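Local coordinates for protein EchA16_2 (Mycobacterium avium subsp. paratuberculosis, PDB 3QYR) that probably catalyses the reversible hydration of 2-enoyl-CoA thioesters to 3-hydroxyacyl-CoA, as an enoyl-CoA hydratase of the crotonase family, at residues I9-T14 and T22-Q27; E16-L21 and V53-I58; T91-G96 and A203-Y208. All blocks are in the same frame, centred on the assembly; numbering follows the deposited sequence.

Contact 1. Residues I9-T14 and T22-Q27; sequences ILLSNT and TLNRPQ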
ATOM      1  N   ILE A   9      41.432  -4.564   7.457  1.00 19.83           N
ATOM      2  CA  ILE A   9      40.178  -5.302   7.782  1.00 18.77           C
ATOM      3  C   ILE A   9      39.172  -5.358   6.647  1.00 18.25           C
ATOM      4  O   ILE A   9      38.317  -6.225   6.628  1.00 18.23           O
ATOM      5  CB  ILE A   9      39.488  -4.815   9.063  1.00 18.91           C
ATOM      6  CG1 ILE A   9      39.060  -3.352   8.948  1.00 18.89           C
ATOM      7  CG2 ILE A   9      40.416  -5.032  10.285  1.00 18.71           C
ATOM      8  CD1 ILE A   9      38.425  -2.802  10.211  1.00 18.53           C
ATOM      9  N   LEU A  10      39.276  -4.427   5.705  1.00 18.07           N
ATOM     10  CA  LEU A  10      38.524  -4.468   4.469  1.00 17.16           C
ATOM     11  C   LEU A  10      39.486  -4.269   3.288  1.00 17.48           C
ATOM     12  O   LEU A  10      40.191  -3.282   3.223  1.00 17.48           O
ATOM     13  CB  LEU A  10      37.479  -3.363   4.463  1.00 16.66           C
ATOM     14  CG  LEU A  10      36.613  -3.359   3.210  1.00 15.77           C
ATOM     15  CD1 LEU A  10      35.530  -4.381   3.361  1.00 15.08           C
ATOM     16  CD2 LEU A  10      36.029  -1.981   2.911  1.00 14.55           C
ATOM     17  N   LEU A  11      39.491  -5.202   2.343  1.00 17.67           N
ATOM     18  CA  LEU A  11      40.240  -5.033   1.118  1.00 17.72           C
ATOM     19  C   LEU A  11      39.344  -4.393   0.085  1.00 18.11           C
ATOM     20  O   LEU A  11      38.147  -4.662   0.026  1.00 18.12           O
ATOM     21  CB  LEU A  11      40.754  -6.373   0.600  1.00 17.47           C
ATOM     22  CG  LEU A  11      41.746  -7.075   1.514  1.00 19.19           C
ATOM     23  CD1 LEU A  11      42.285  -8.374   0.866  1.00 17.82           C
ATOM     24  CD2 LEU A  11      42.900  -6.103   1.929  1.00 17.46           C
ATOM     25  N   SER A  12      39.940  -3.527  -0.722  1.00 19.16           N
ATOM     26  CA  SER A  12      39.278  -2.924  -1.873  1.00 19.46           C
ATOM     27  C   SER A  12      40.192  -3.049  -3.077  1.00 19.59           C
ATOM     28  O   SER A  12      41.360  -2.689  -2.998  1.00 19.27           O
ATOM     29  CB  SER A  12      38.988  -1.446  -1.603  1.00 19.53           C
ATOM     30  OG  SER A  12      38.451  -0.807  -2.765  1.00 20.47           O
ATOM     31  N   ASN A  13      39.671  -3.570  -4.184  1.00 19.88           N
ATOM     32  CA  ASN A  13      40.423  -3.602  -5.435  1.00 20.10           C
ATOM     33  C   ASN A  13      39.514  -3.341  -6.617  1.00 19.55           C
ATOM     34  O   ASN A  13      38.355  -3.748  -6.612  1.00 19.44           O
ATOM     35  CB  ASN A  13      41.125  -4.946  -5.617  1.00 21.07           C
ATOM     36  CG  ASN A  13      42.096  -4.946  -6.823  1.00 23.04           C
ATOM     37  OD1 ASN A  13      43.104  -4.242  -6.809  1.00 24.54           O
ATOM     38  ND2 ASN A  13      41.767  -5.720  -7.870  1.00 24.09           N
ATOM     39  N   THR A  14      40.064  -2.684  -7.632  1.00 19.47           N
ATOM     40  CA  THR A  14      39.298  -2.137  -8.729  1.00 19.24           C
ATOM     41  C   THR A  14      39.966  -2.505 -10.047  1.00 19.54           C
ATOM     42  O   THR A  14      41.064  -2.100 -10.320  1.00 19.72           O
ATOM     43  CB  THR A  14      39.171  -0.598  -8.623  1.00 19.21           C
ATOM     44  OG1 THR A  14      38.751  -0.237  -7.295  1.00 18.94           O
ATOM     45  CG2 THR A  14      38.149  -0.096  -9.622  1.00 18.34           C
ATOM     46  N   THR A  22      36.354  -6.954  -0.087  1.00 11.60           N
ATOM     47  CA  THR A  22      36.515  -8.223   0.624  1.00 11.39           C
ATOM     48  C   THR A  22      36.593  -7.985   2.109  1.00 11.19           C
ATOM     49  O   THR A  22      37.575  -7.401   2.571  1.00 10.64           O
ATOM     50  CB  THR A  22      37.777  -8.972   0.168  1.00 11.42           C
ATOM     51  OG1 THR A  22      37.751  -9.124  -1.253  1.00 10.84           O
ATOM     52  CG2 THR A  22      37.820 -10.345   0.788  1.00 11.36           C
ATOM     53  N   LEU A  23      35.560  -8.430   2.842  1.00 11.40           N
ATOM     54  CA  LEU A  23      35.568  -8.397   4.325  1.00 11.72           C
ATOM     55  C   LEU A  23      36.756  -9.259   4.745  1.00 12.37           C
ATOM     56  O   LEU A  23      36.857 -10.410   4.324  1.00 13.28           O
ATOM     57  CB  LEU A  23      34.248  -8.942   4.928  1.00 11.40           C
ATOM     58  CG  LEU A  23      32.867  -8.304   4.591  1.00 10.46           C
ATOM     59  CD1 LEU A  23      31.725  -9.203   5.007  1.00  6.82           C
ATOM     60  CD2 LEU A  23      32.652  -6.918   5.210  1.00  7.13           C
ATOM     61  N   ASN A  24      37.673  -8.717   5.530  1.00 13.04           N
ATOM     62  CA  ASN A  24      38.979  -9.359   5.715  1.00 13.59           C
ATOM     63  C   ASN A  24      39.440  -9.436   7.176  1.00 14.38           C
ATOM     64  O   ASN A  24      40.456  -8.856   7.568  1.00 13.80           O
ATOM     65  CB  ASN A  24      40.020  -8.647   4.868  1.00 13.56           C
ATOM     66  CG  ASN A  24      41.303  -9.438   4.726  1.00 13.77           C
ATOM     67  OD1 ASN A  24      41.279 -10.631   4.421  1.00 15.04           O
ATOM     68  ND2 ASN A  24      42.438  -8.775   4.936  1.00 11.25           N
ATOM     69  N   ARG A  25      38.646 -10.154   7.965  1.00 15.03           N
ATOM     70  CA  ARG A  25      39.058 -10.660   9.270  1.00 15.59           C
ATOM     71  C   ARG A  25      38.861 -12.182   9.318  1.00 15.95           C
ATOM     72  O   ARG A  25      38.063 -12.688  10.105  1.00 16.71           O
ATOM     73  CB  ARG A  25      38.210 -10.013  10.334  1.00 15.07           C
ATOM     74  CG  ARG A  25      38.446  -8.564  10.474  1.00 15.88           C
ATOM     75  CD  ARG A  25      37.537  -8.001  11.541  1.00 14.99           C
ATOM     76  NE  ARG A  25      37.993  -8.308  12.890  1.00 14.01           N
ATOM     77  CZ  ARG A  25      37.186  -8.350  13.951  1.00 14.62           C
ATOM     78  NH1 ARG A  25      35.872  -8.146  13.811  1.00 14.17           N
ATOM     79  NH2 ARG A  25      37.682  -8.610  15.164  1.00 11.79           N
ATOM     80  N   PRO A  26      39.554 -12.924   8.444  1.00 16.30           N
ATOM     81  CA  PRO A  26      39.286 -14.363   8.324  1.00 15.91           C
ATOM     82  C   PRO A  26      39.333 -15.125   9.631  1.00 15.67           C
ATOM     83  O   PRO A  26      38.481 -15.976   9.884  1.00 15.14           O
ATOM     84  CB  PRO A  26      40.387 -14.856   7.382  1.00 15.88           C
ATOM     85  CG  PRO A  26      41.367 -13.757   7.281  1.00 16.39           C
ATOM     86  CD  PRO A  26      40.610 -12.492   7.513  1.00 16.51           C
ATOM     87  N   GLN A  27      40.304 -14.796  10.472  1.00 16.15           N
ATOM     88  CA  GLN A  27      40.530 -15.539  11.719  1.00 16.38           C
ATOM     89  C   GLN A  27      39.469 -15.223  12.744  1.00 16.33           C
ATOM     90  O   GLN A  27      39.332 -15.951  13.709  1.00 16.93           O
ATOM     91  CB  GLN A  27      41.933 -15.244  12.250  1.00 16.56           C
ATOM     92  CG  GLN A  27      42.317 -15.867  13.584  1.00 16.04           C
ATOM     93  CD  GLN A  27      42.401 -17.418  13.561  1.00 13.77           C
ATOM     94  OE1 GLN A  27      43.491 -17.977  13.419  1.00 10.23           O
ATOM     95  NE2 GLN A  27      41.257 -18.097  13.741  1.00  9.24           N
TER
HETATM   96  O   HOH W   1      38.711  -7.063  -2.333  1.00  2.88           O
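Leu-11 O is approached by two donors: Thr-22 N, 2.9 Å away with an N-H...O angle of 161°, and a water that bonds it only weakly, at 3.4 Å. Leu-11 N returns a backbone bond to Thr-22 O, so the two residues form an antiparallel hydrogen-bonded pair. One step along, Leu-10 and Leu-23 are the non-hydrogen-bonded pair, both on the face away from Leu-11 and Thr-22, with Leu-10 CD1 4.3 Å from Leu-23 CD2; helix 34-49 covers that face through Leu-36, Phe-40 and Ala-43. This is the open end of the beta hairpin of strands 10-15 and 18-23, at the edge of the crotonase-type sheet within this chain. Beyond the paired residues, Asn-24 N still reaches Ile-9 O at 2.8 Å, but from above the carbonyl plane (36° out of it) rather than on a lone pair, as fits a chain leaving strand geometry. The Asn-24 amide lies obliquely across the Leu-11 side chain. Its CG stands anti to the backbone N (chi1 -166°), which brings Asn-24 ND2 to 3.9 Å from Leu-11 CG while that nitrogen bonds to Glu-8 O. Ile-9 and Arg-25 run alongside each other, with Ile-9 CG2 4.0 Å from Arg-25 CG. Past this apolar stem the guanidinium turns to Ala-31 O and to a salt bridge with Asp-70.

Contact 2. Residues E16-L21 and V53-I58; sequences ERVRTL and VDVVII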
ATOM      1  N   GLU A  16      39.018  -2.756 -14.123  1.00 18.87           N
ATOM      2  CA  GLU A  16      38.172  -2.527 -15.309  1.00 18.36           C
ATOM      3  C   GLU A  16      36.739  -2.233 -14.922  1.00 18.02           C
ATOM      4  O   GLU A  16      35.811  -2.946 -15.300  1.00 17.98           O
ATOM      5  CB  GLU A  16      38.244  -3.724 -16.243  1.00 18.32           C
ATOM      6  CG  GLU A  16      39.684  -4.131 -16.619  1.00 18.79           C
ATOM      7  CD  GLU A  16      40.429  -3.064 -17.417  1.00 19.46           C
ATOM      8  OE1 GLU A  16      39.804  -2.120 -17.922  1.00 21.48           O
ATOM      9  OE2 GLU A  16      41.657  -3.180 -17.570  1.00 21.58           O
ATOM     10  N   ARG A  17      36.580  -1.195 -14.108  1.00 17.71           N
ATOM     11  CA  ARG A  17      35.260  -0.667 -13.720  1.00 17.01           C
ATOM     12  C   ARG A  17      34.483  -1.544 -12.725  1.00 15.48           C
ATOM     13  O   ARG A  17      33.350  -1.222 -12.386  1.00 15.40           O
ATOM     14  CB  ARG A  17      34.416  -0.334 -14.977  1.00 17.54           C
ATOM     15  CG  ARG A  17      35.243   0.414 -16.061  1.00 18.64           C
ATOM     16  CD  ARG A  17      34.409   1.251 -17.041  1.00 19.36           C
ATOM     17  NE  ARG A  17      33.420   2.107 -16.368  1.00 21.59           N
ATOM     18  CZ  ARG A  17      33.677   3.280 -15.763  1.00 21.60           C
ATOM     19  NH1 ARG A  17      34.906   3.799 -15.721  1.00 19.64           N
ATOM     20  NH2 ARG A  17      32.675   3.936 -15.181  1.00 20.16           N
ATOM     21  N   VAL A  18      35.101  -2.614 -12.236  1.00 14.18           N
ATOM     22  CA  VAL A  18      34.502  -3.472 -11.206  1.00 13.23           C
ATOM     23  C   VAL A  18      35.340  -3.374  -9.933  1.00 13.07           C
ATOM     24  O   VAL A  18      36.534  -3.694  -9.939  1.00 13.07           O
ATOM     25  CB  VAL A  18      34.444  -4.969 -11.646  1.00 13.19           C
ATOM     26  CG1 VAL A  18      33.924  -5.867 -10.514  1.00 11.27           C
ATOM     27  CG2 VAL A  18      33.619  -5.116 -12.900  1.00 12.13           C
ATOM     28  N   ARG A  19      34.721  -2.905  -8.852  1.00 12.93           N
ATOM     29  CA  ARG A  19      35.385  -2.817  -7.536  1.00 12.52           C
ATOM     30  C   ARG A  19      34.953  -3.952  -6.636  1.00 11.63           C
ATOM     31  O   ARG A  19      33.762  -4.151  -6.411  1.00 10.37           O
ATOM     32  CB  ARG A  19      35.068  -1.493  -6.856  1.00 12.51           C
ATOM     33  CG  ARG A  19      35.521  -1.418  -5.402  1.00 13.44           C
ATOM     34  CD  ARG A  19      35.550  -0.006  -4.878  1.00 13.13           C
ATOM     35  NE  ARG A  19      36.451   0.787  -5.701  1.00 15.79           N
ATOM     36  CZ  ARG A  19      36.478   2.113  -5.734  1.00 15.61           C
ATOM     37  NH1 ARG A  19      35.660   2.808  -4.969  1.00 15.03           N
ATOM     38  NH2 ARG A  19      37.330   2.747  -6.547  1.00 16.14           N
ATOM     39  N   THR A  20      35.928  -4.686  -6.110  1.00 11.79           N
ATOM     40  CA  THR A  20      35.641  -5.834  -5.236  1.00 11.50           C
ATOM     41  C   THR A  20      35.987  -5.450  -3.825  1.00 11.26           C
ATOM     42  O   THR A  20      37.104  -5.016  -3.582  1.00 11.94           O
ATOM     43  CB  THR A  20      36.460  -7.111  -5.618  1.00 11.34           C
ATOM     44  OG1 THR A  20      36.212  -7.477  -6.987  1.00 11.36           O
ATOM     45  CG2 THR A  20      36.125  -8.254  -4.696  1.00  9.31           C
ATOM     46  N   LEU A  21      35.031  -5.615  -2.918  1.00 10.94           N
ATOM     47  CA  LEU A  21      35.202  -5.320  -1.497  1.00 11.33           C
ATOM     48  C   LEU A  21      35.216  -6.634  -0.686  1.00 11.10           C
ATOM     49  O   LEU A  21      34.206  -7.324  -0.579  1.00 10.68           O
ATOM     50  CB  LEU A  21      34.077  -4.399  -0.985  1.00 10.64           C
ATOM     51  CG  LEU A  21      33.854  -3.007  -1.615  1.00 11.64           C
ATOM     52  CD1 LEU A  21      32.540  -2.343  -1.088  1.00  9.88           C
ATOM     53  CD2 LEU A  21      35.050  -2.051  -1.426  1.00  8.66           C
ATOM     54  N   VAL A  53      33.997   3.266 -11.322  1.00 16.33           N
ATOM     55  CA  VAL A  53      33.307   2.050 -10.901  1.00 15.29           C
ATOM     56  C   VAL A  53      31.909   1.975 -11.514  1.00 14.69           C
ATOM     57  O   VAL A  53      31.122   2.913 -11.382  1.00 14.89           O
ATOM     58  CB  VAL A  53      33.167   2.013  -9.366  1.00 15.37           C
ATOM     59  CG1 VAL A  53      32.408   0.797  -8.930  1.00 14.70           C
ATOM     60  CG2 VAL A  53      34.516   2.078  -8.692  1.00 14.92           C
ATOM     61  N   ASP A  54      31.598   0.859 -12.172  1.00 14.00           N
ATOM     62  CA  ASP A  54      30.252   0.606 -12.693  1.00 13.70           C
ATOM     63  C   ASP A  54      29.533  -0.461 -11.898  1.00 12.88           C
ATOM     64  O   ASP A  54      28.301  -0.496 -11.884  1.00 12.98           O
ATOM     65  CB  ASP A  54      30.297   0.110 -14.149  1.00 14.41           C
ATOM     66  CG  ASP A  54      30.624   1.199 -15.164  1.00 15.31           C
ATOM     67  OD1 ASP A  54      30.369   2.394 -14.892  1.00 16.02           O
ATOM     68  OD2 ASP A  54      31.144   0.839 -16.253  1.00 15.66           O
ATOM     69  N   VAL A  55      30.295  -1.382 -11.310  1.00 12.27           N
ATOM     70  CA  VAL A  55      29.735  -2.546 -10.619  1.00 11.31           C
ATOM     71  C   VAL A  55      30.564  -2.846  -9.375  1.00 10.86           C
ATOM     72  O   VAL A  55      31.789  -2.654  -9.393  1.00 10.50           O
ATOM     73  CB  VAL A  55      29.715  -3.762 -11.537  1.00 11.65           C
ATOM     74  CG1 VAL A  55      29.542  -5.093 -10.714  1.00 11.93           C
ATOM     75  CG2 VAL A  55      28.596  -3.601 -12.566  1.00 10.75           C
ATOM     76  N   VAL A  56      29.885  -3.253  -8.296  1.00  9.83           N
ATOM     77  CA  VAL A  56      30.539  -3.605  -7.036  1.00  9.62           C
ATOM     78  C   VAL A  56      30.305  -5.089  -6.742  1.00  9.92           C
ATOM     79  O   VAL A  56      29.214  -5.604  -6.987  1.00  9.45           O
ATOM     80  CB  VAL A  56      30.001  -2.762  -5.849  1.00  9.83           C
ATOM     81  CG1 VAL A  56      30.520  -3.321  -4.516  1.00  8.32           C
ATOM     82  CG2 VAL A  56      30.382  -1.292  -6.008  1.00  8.46           C
ATOM     83  N   ILE A  57      31.333  -5.777  -6.248  1.00  9.66           N
ATOM     84  CA  ILE A  57      31.207  -7.165  -5.828  1.00  9.78           C
ATOM     85  C   ILE A  57      31.592  -7.200  -4.361  1.00 10.05           C
ATOM     86  O   ILE A  57      32.642  -6.691  -4.027  1.00 10.10           O
ATOM     87  CB  ILE A  57      32.186  -8.117  -6.587  1.00 10.11           C
ATOM     88  CG1 ILE A  57      31.785  -8.281  -8.055  1.00  9.69           C
ATOM     89  CG2 ILE A  57      32.265  -9.491  -5.895  1.00  8.26           C
ATOM     90  CD1 ILE A  57      32.786  -9.100  -8.900  1.00  6.57           C
ATOM     91  N   ILE A  58      30.777  -7.805  -3.493  1.00  9.97           N
ATOM     92  CA  ILE A  58      31.185  -7.976  -2.109  1.00  9.82           C
ATOM     93  C   ILE A  58      31.368  -9.450  -1.841  1.00 10.33           C
ATOM     94  O   ILE A  58      30.667 -10.273  -2.415  1.00 10.60           O
ATOM     95  CB  ILE A  58      30.232  -7.303  -1.074  1.00 10.15           C
ATOM     96  CG1 ILE A  58      28.928  -8.079  -0.857  1.00  9.76           C
ATOM     97  CG2 ILE A  58      29.981  -5.816  -1.451  1.00  8.47           C
ATOM     98  CD1 ILE A  58      28.021  -7.416   0.261  1.00  6.45           C
TER
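Arg-17 and Asp-54 meet in a salt bridge that can be traced outward along the arginine. Arg-17 CB already lies 3.7 Å from Asp-54 OD2, and CG and CD run past the same oxygen, Arg-17 CD at 3.4 Å from Asp-54 OD2. The chain then bends at chi3 (48°), turning the guanidinium side-on to the carboxylate: Arg-17 NE donates to Asp-54 OD2 at 2.6 Å, and Arg-17 NH2 to Asp-54 OD1 at 2.8 Å. Both oxygens lie near the guanidinium plane, yet both are met from above the carboxylate plane, the two planes standing 63° apart. Arg-17 NH2 also bonds Asp-51 O. Asp-54 OD1 forms a further salt bridge with Arg-202, and two arginines round one carboxylate would probably favour its ionised form.

The arginine's backbone adds to the grip. Arg-17 O accepts Asp-54 N on a lone pair at 2.7 Å and, more loosely, Val-55 N. From there the ladder is regular and parallel: Arg-19 N to Val-55 O, Ile-57 N to Arg-19 O, and Leu-21 N to Ile-57 O, the last nearly straight. Over the Arg-19 guanidinium, Val-53 CG2 rests 3.5 Å above the centre of one face, while the polar end bonds Thr-14 and Asp-50.

The two strands, whose short axes diverge by 21°, belong to a beta-alpha-beta unit whose connecting helix is 34-49. Leu-21, Val-56 and Ile-58 face that helix, Leu-21 CD1 lying 4.1 Å from Val-56 CG1. On the other face Val-18, Val-55 and Ile-57 pack against helix 182-195, and strand 94-98 continues the sheet beyond strand 55-60.

Contact 3. Residues T91-G96 and A203-Y208; sequences TKPVIG and ALLASY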
ATOM      1  N   THR A  91      22.936   3.303  -7.027  1.00 15.99           N
ATOM      2  CA  THR A  91      22.386   3.086  -8.374  1.00 16.17           C
ATOM      3  C   THR A  91      23.245   2.115  -9.194  1.00 15.65           C
ATOM      4  O   THR A  91      22.887   1.797 -10.325  1.00 16.76           O
ATOM      5  CB  THR A  91      22.240   4.420  -9.204  1.00 17.12           C
ATOM      6  OG1 THR A  91      23.543   4.931  -9.560  1.00 18.14           O
ATOM      7  CG2 THR A  91      21.451   5.512  -8.425  1.00 15.36           C
ATOM      8  N   LYS A  92      24.363   1.652  -8.642  1.00 14.25           N
ATOM      9  CA  LYS A  92      25.197   0.647  -9.292  1.00 13.18           C
ATOM     10  C   LYS A  92      24.940  -0.719  -8.651  1.00 12.65           C
ATOM     11  O   LYS A  92      24.740  -0.815  -7.447  1.00 12.24           O
ATOM     12  CB  LYS A  92      26.673   1.031  -9.170  1.00 13.46           C
ATOM     13  CG  LYS A  92      27.000   2.397  -9.782  1.00 13.66           C
ATOM     14  CD  LYS A  92      28.408   2.875  -9.451  1.00 14.84           C
ATOM     15  CE  LYS A  92      28.671   4.308  -9.950  1.00 15.17           C
ATOM     16  NZ  LYS A  92      29.986   4.886  -9.492  1.00 14.88           N
ATOM     17  N   PRO A  93      24.907  -1.785  -9.456  1.00 11.78           N
ATOM     18  CA  PRO A  93      24.573  -3.077  -8.937  1.00 11.48           C
ATOM     19  C   PRO A  93      25.669  -3.609  -8.019  1.00 11.35           C
ATOM     20  O   PRO A  93      26.831  -3.286  -8.220  1.00 11.20           O
ATOM     21  CB  PRO A  93      24.461  -3.939 -10.186  1.00 11.57           C
ATOM     22  CG  PRO A  93      25.244  -3.275 -11.157  1.00 12.02           C
ATOM     23  CD  PRO A  93      25.193  -1.838 -10.885  1.00 11.99           C
ATOM     24  N   VAL A  94      25.261  -4.370  -6.995  1.00 10.82           N
ATOM     25  CA  VAL A  94      26.145  -4.976  -6.033  1.00  9.97           C
ATOM     26  C   VAL A  94      25.840  -6.467  -6.080  1.00 10.21           C
ATOM     27  O   VAL A  94      24.693  -6.894  -5.857  1.00  9.49           O
ATOM     28  CB  VAL A  94      25.907  -4.422  -4.633  1.00 10.04           C
ATOM     29  CG1 VAL A  94      26.833  -5.117  -3.608  1.00  9.36           C
ATOM     30  CG2 VAL A  94      26.117  -2.895  -4.622  1.00  8.53           C
ATOM     31  N   ILE A  95      26.870  -7.241  -6.434  1.00 10.26           N
ATOM     32  CA  ILE A  95      26.783  -8.681  -6.555  1.00  9.68           C
ATOM     33  C   ILE A  95      27.417  -9.231  -5.322  1.00  9.50           C
ATOM     34  O   ILE A  95      28.545  -8.873  -5.017  1.00  9.96           O
ATOM     35  CB  ILE A  95      27.609  -9.156  -7.730  1.00  9.81           C
ATOM     36  CG1 ILE A  95      27.056  -8.585  -9.035  1.00  9.29           C
ATOM     37  CG2 ILE A  95      27.691 -10.701  -7.741  1.00 10.50           C
ATOM     38  CD1 ILE A  95      28.053  -8.651 -10.193  1.00  5.71           C
ATOM     39  N   GLY A  96      26.715 -10.094  -4.607  1.00  9.49           N
ATOM     40  CA  GLY A  96      27.294 -10.782  -3.445  1.00  9.55           C
ATOM     41  C   GLY A  96      27.891 -12.128  -3.851  1.00  9.59           C
ATOM     42  O   GLY A  96      27.172 -12.979  -4.352  1.00  9.10           O
ATOM     43  N   ALA A 203      19.556   3.677 -14.733  1.00 13.44           N
ATOM     44  CA  ALA A 203      18.198   4.197 -14.656  1.00 13.67           C
ATOM     45  C   ALA A 203      17.228   3.035 -14.297  1.00 13.10           C
ATOM     46  O   ALA A 203      16.280   3.232 -13.549  1.00 12.60           O
ATOM     47  CB  ALA A 203      17.804   4.907 -15.942  1.00 13.57           C
ATOM     48  N   LEU A 204      17.526   1.830 -14.782  1.00 12.67           N
ATOM     49  CA  LEU A 204      16.674   0.675 -14.545  1.00 12.76           C
ATOM     50  C   LEU A 204      16.870   0.161 -13.140  1.00 12.05           C
ATOM     51  O   LEU A 204      15.884  -0.104 -12.437  1.00 11.78           O
ATOM     52  CB  LEU A 204      16.934  -0.445 -15.547  1.00 12.70           C
ATOM     53  CG  LEU A 204      16.009  -1.678 -15.466  1.00 14.24           C
ATOM     54  CD1 LEU A 204      14.514  -1.330 -15.540  1.00 14.24           C
ATOM     55  CD2 LEU A 204      16.351  -2.656 -16.589  1.00 15.26           C
ATOM     56  N   LEU A 205      18.127   0.023 -12.715  1.00 11.62           N
ATOM     57  CA  LEU A 205      18.388  -0.432 -11.349  1.00 11.15           C
ATOM     58  C   LEU A 205      17.726   0.520 -10.350  1.00 11.17           C
ATOM     59  O   LEU A 205      17.095   0.052  -9.381  1.00 11.06           O
ATOM     60  CB  LEU A 205      19.879  -0.545 -11.039  1.00 10.83           C
ATOM     61  CG  LEU A 205      20.234  -1.202  -9.671  1.00 11.01           C
ATOM     62  CD1 LEU A 205      19.540  -2.544  -9.483  1.00  9.77           C
ATOM     63  CD2 LEU A 205      21.740  -1.431  -9.501  1.00 11.45           C
ATOM     64  N   ALA A 206      17.875   1.833 -10.584  1.00 10.54           N
ATOM     65  CA  ALA A 206      17.258   2.827  -9.704  1.00 10.72           C
ATOM     66  C   ALA A 206      15.767   2.580  -9.659  1.00  9.79           C
ATOM     67  O   ALA A 206      15.187   2.593  -8.596  1.00  9.07           O
ATOM     68  CB  ALA A 206      17.555   4.296 -10.127  1.00  9.38           C
ATOM     69  N   SER A 207      15.165   2.336 -10.814  1.00  9.86           N
ATOM     70  CA  SER A 207      13.720   2.139 -10.857  1.00 10.26           C
ATOM     71  C   SER A 207      13.398   0.876 -10.110  1.00 10.21           C
ATOM     72  O   SER A 207      12.460   0.838  -9.314  1.00 10.76           O
ATOM     73  CB  SER A 207      13.168   2.051 -12.289  1.00 10.44           C
ATOM     74  OG  SER A 207      11.744   1.998 -12.224  1.00  9.96           O
ATOM     75  N   TYR A 208      14.172  -0.168 -10.367  1.00 10.41           N
ATOM     76  CA  TYR A 208      13.949  -1.424  -9.669  1.00 10.88           C
ATOM     77  C   TYR A 208      13.968  -1.154  -8.181  1.00 11.00           C
ATOM     78  O   TYR A 208      13.094  -1.653  -7.472  1.00 11.22           O
ATOM     79  CB  TYR A 208      14.997  -2.476 -10.027  1.00 10.85           C
ATOM     80  CG  TYR A 208      14.676  -3.476 -11.119  1.00 10.36           C
ATOM     81  CD1 TYR A 208      13.458  -4.163 -11.155  1.00 12.71           C
ATOM     82  CD2 TYR A 208      15.648  -3.825 -12.050  1.00  9.97           C
ATOM     83  CE1 TYR A 208      13.196  -5.142 -12.136  1.00 11.26           C
ATOM     84  CE2 TYR A 208      15.413  -4.789 -13.007  1.00  9.76           C
ATOM     85  CZ  TYR A 208      14.195  -5.455 -13.048  1.00 10.79           C
ATOM     86  OH  TYR A 208      13.978  -6.401 -14.034  1.00 10.93           O
TER
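Leu-205 reaches from helix 198-234 to the backbone that leads into strand 94-98, and one methyl, CD2, carries most of the contact. Methyl-on-peptide contact comes first. The leucine side chain leaves with CG anti to its backbone nitrogen (chi1 -172°), which carries Leu-205 CD2 to the peptide between Lys-92 and Pro-93, 3.2 Å from Pro-93 N and 3.4 Å from Lys-92 C.

Apolar side chains make the second kind. The same methyl, Leu-205 CD2, lies 3.7 Å from Pro-93 CD, the proline ring and the leucine crossing at a slant. One helix position on, Ala-206 CB meets Thr-91 CG2 more loosely, at 4.4 Å.

Contacts between carbon and a carbonyl oxygen form the third. Thr-91 O lies 3.5 Å from Leu-205 CD2 and 3.9 Å from Leu-205 CB, so it rests against the leucine's flank without receiving a hydrogen bond from the helix segment.

Polar links all lead elsewhere. Thr-91 OG1 bonds Glu-48, and Lys-92, whose CB points away from the helix, sends NZ to Ala-47 O and Val-53 O. Tyr-208 OH bonds Ser-156 of the second subunit, whose Leu-157 also packs on Pro-93; this part of the long helix therefore borders a subunit interface in the six-chain assembly.

With no donor-acceptor pair between the two segments, the join rests on van der Waals contact: one methyl of a branched side chain laid on a proline-containing peptide. Because Pro-93 N bears no hydrogen, that close methyl approach does not bury an amide donor.

Overall arrangement
The three contacts step across one mixed sheet. Contacts 1 and 2 share strand 18-23, with centres 14 Å apart, and are tied by Asn-13 O to Thr-20 N at 2.6 Å. Contact 2 passes to contact 3 through neighbouring strands 55-60 and 94-98, where Val-56 O lies 2.9 Å from Ile-95 N; these two centres are 13 Å apart. Contacts 1 and 3 do not touch, their nearest atoms being about 9 Å apart. Contact 3 joins the sheet to the long C-terminal helix. In crotonase-fold enzymes two backbone N-H groups form the oxyanion hole; here they probably lie beyond these strand segments, and the three contacts probably belong to the framework.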